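Local coordinates for OXA-46 oxacillinase (Pseudomonas aeruginosa, PDB 3IF6), which probably hydrolyses the beta-lactam ring of penicillin-type antibiotics, as a class D beta-lactamase associated with antibiotic resistance, at residues I46-Q51 with G229-A234. Numbering follows the deposited sequence.
Sequences IADERQ and GPVFFA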
loop_
_atom_site.group_PDB
_atom_site.type_symbol
_atom_site.label_atom_id
_atom_site.label_comp_id
_atom_site.label_asym_id
_atom_site.label_seq_id
_atom_site.Cartn_x
_atom_site.Cartn_y
_atom_site.Cartn_z
ATOM N N ILE A 46 15.772 9.730 12.795
ATOM C CA ILE A 46 14.914 10.003 11.677
ATOM C C ILE A 46 15.730 10.501 10.486
ATOM O O ILE A 46 16.675 11.226 10.675
ATOM C CB ILE A 46 13.612 10.884 12.013
ATOM C CG1 ILE A 46 13.855 12.353 11.813
ATOM C CG2 ILE A 46 12.932 10.569 13.368
ATOM C CD1 ILE A 46 13.223 12.819 10.566
ATOM N N ALA A 47 15.385 10.056 9.277
ATOM C CA ALA A 47 15.959 10.547 8.034
ATOM C C ALA A 47 14.855 11.186 7.194
ATOM O O ALA A 47 14.018 10.499 6.576
ATOM C CB ALA A 47 16.630 9.411 7.269
ATOM N N ASP A 48 14.862 12.510 7.177
ATOM C CA ASP A 48 13.860 13.297 6.463
ATOM C C ASP A 48 14.291 13.554 5.025
ATOM O O ASP A 48 15.166 14.375 4.784
ATOM C CB ASP A 48 13.666 14.609 7.201
ATOM C CG ASP A 48 12.435 15.358 6.772
ATOM O OD1 ASP A 48 11.958 15.219 5.617
ATOM O OD2 ASP A 48 11.937 16.111 7.627
ATOM N N GLU A 49 13.668 12.873 4.066
ATOM C CA GLU A 49 14.014 13.069 2.649
ATOM C C GLU A 49 12.974 13.789 1.827
ATOM O O GLU A 49 12.814 13.489 0.673
ATOM C CB GLU A 49 14.362 11.749 1.992
ATOM C CG GLU A 49 15.365 10.962 2.815
ATOM C CD GLU A 49 15.934 9.768 2.081
ATOM O OE1 GLU A 49 15.429 9.457 0.976
ATOM O OE2 GLU A 49 16.880 9.153 2.624
ATOM N N ARG A 50 12.285 14.747 2.430
ATOM C CA ARG A 50 11.213 15.509 1.771
ATOM C C ARG A 50 11.724 16.732 1.009
ATOM O O ARG A 50 11.004 17.273 0.167
ATOM C CB ARG A 50 10.159 15.974 2.803
ATOM C CG ARG A 50 9.201 14.894 3.325
ATOM C CD ARG A 50 8.310 15.473 4.418
ATOM N NE ARG A 50 9.078 15.838 5.604
ATOM C CZ ARG A 50 8.565 16.389 6.695
ATOM N NH1 ARG A 50 7.266 16.670 6.756
ATOM N NH2 ARG A 50 9.350 16.657 7.732
ATOM N N GLN A 51 12.927 17.205 1.355
ATOM C CA GLN A 51 13.592 18.307 0.617
ATOM C C GLN A 51 14.728 17.769 -0.267
ATOM O O GLN A 51 15.194 16.631 -0.066
ATOM C CB GLN A 51 14.110 19.388 1.583
ATOM C CG GLN A 51 13.185 20.619 1.685
ATOM C CD GLN A 51 13.058 21.189 3.105
ATOM O OE1 GLN A 51 13.971 21.067 3.933
ATOM N NE2 GLN A 51 11.914 21.819 3.387
ATOM N N GLY A 229 8.578 13.084 -0.551
ATOM C CA GLY A 229 9.528 12.060 -0.182
ATOM C C GLY A 229 9.247 11.496 1.190
ATOM O O GLY A 229 8.355 11.965 1.876
ATOM N N PRO A 230 9.998 10.464 1.576
ATOM C CA PRO A 230 9.770 9.747 2.840
ATOM C C PRO A 230 10.499 10.373 4.046
ATOM O O PRO A 230 11.410 11.189 3.868
ATOM C CB PRO A 230 10.348 8.359 2.554
ATOM C CG PRO A 230 11.485 8.631 1.594
ATOM C CD PRO A 230 11.118 9.891 0.796
ATOM N N VAL A 231 10.066 9.972 5.240
ATOM C CA VAL A 231 10.719 10.257 6.491
ATOM C C VAL A 231 10.857 8.932 7.217
ATOM O O VAL A 231 9.875 8.426 7.744
ATOM C CB VAL A 231 9.895 11.220 7.407
ATOM C CG1 VAL A 231 10.634 11.463 8.731
ATOM C CG2 VAL A 231 9.591 12.546 6.698
ATOM N N PHE A 232 12.075 8.384 7.220
ATOM C CA PHE A 232 12.378 7.133 7.850
ATOM C C PHE A 232 12.513 7.334 9.345
ATOM O O PHE A 232 12.959 8.403 9.801
ATOM C CB PHE A 232 13.670 6.555 7.258
ATOM C CG PHE A 232 13.576 6.273 5.786
ATOM C CD1 PHE A 232 13.961 7.222 4.861
ATOM C CD2 PHE A 232 13.062 5.057 5.326
ATOM C CE1 PHE A 232 13.844 6.962 3.523
ATOM C CE2 PHE A 232 12.931 4.808 3.979
ATOM C CZ PHE A 232 13.313 5.766 3.082
ATOM N N PHE A 233 12.140 6.315 10.129
ATOM C CA PHE A 233 12.309 6.405 11.586
ATOM C C PHE A 233 12.700 5.049 12.153
ATOM O O PHE A 233 12.337 4.004 11.581
ATOM C CB PHE A 233 11.053 6.953 12.272
ATOM C CG PHE A 233 9.754 6.190 11.940
ATOM C CD1 PHE A 233 9.406 5.022 12.626
ATOM C CD2 PHE A 233 8.893 6.659 10.969
ATOM C CE1 PHE A 233 8.224 4.337 12.312
ATOM C CE2 PHE A 233 7.693 5.971 10.661
ATOM C CZ PHE A 233 7.357 4.827 11.346
ATOM N N ALA A 234 13.467 5.064 13.249
ATOM C CA ALA A 234 13.836 3.851 13.960
ATOM C C ALA A 234 14.147 4.263 15.360
ATOM O O ALA A 234 15.175 4.898 15.609
ATOM C CB ALA A 234 15.034 3.170 13.334
#
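D48 OD1 rests against V231 CG2 and is gripped twice by R50. R50 N reaches D48 OD1 at 3.2 Å, which closes an Asx turn. R50 NE binds the same oxygen, while R50 NH2 forms a salt bridge to D48 OD2 at 2.6 Å. The guanidinium thus meets the carboxylate side-on, on the syn side of both oxygens. The bend at chi3 (-66°) folds R50 back to D48 and lays one guanidinium face on V231, with V231 CG2 3.5 Å from R50 NE. R50 NH2 also donates to the carbonyl of I260.

The backbones run antiparallel. A47 and F232 form a hydrogen-bonded pair, with A47 N to F232 O at 3.0 Å and F232 N to A47 O at 2.9 Å. E49 N adds a bond to P230 O at 2.8 Å, just past the end of strand 42-48. I46 shares the face of D48, V231 and F233, and its CD1 packs on V231 CG1 at 3.5 Å.

On the A47 and F232 face, E49 passes P230 and brings its carboxylate to the edge of the F232 ring. The two planes are 68° apart, and E49 CD lies 3.8 Å from F232 CE1. R180 and R176 of helix 168-180 hold the two carboxylate oxygens in salt bridges.

The contact joins two neighbouring strands of the central beta-lactamase sheet, away from the predicted acylation serine S72. Pairing with arginines probably favours the charged, carboxylate form of D48 and of the buried E49, beside largely apolar strand packing.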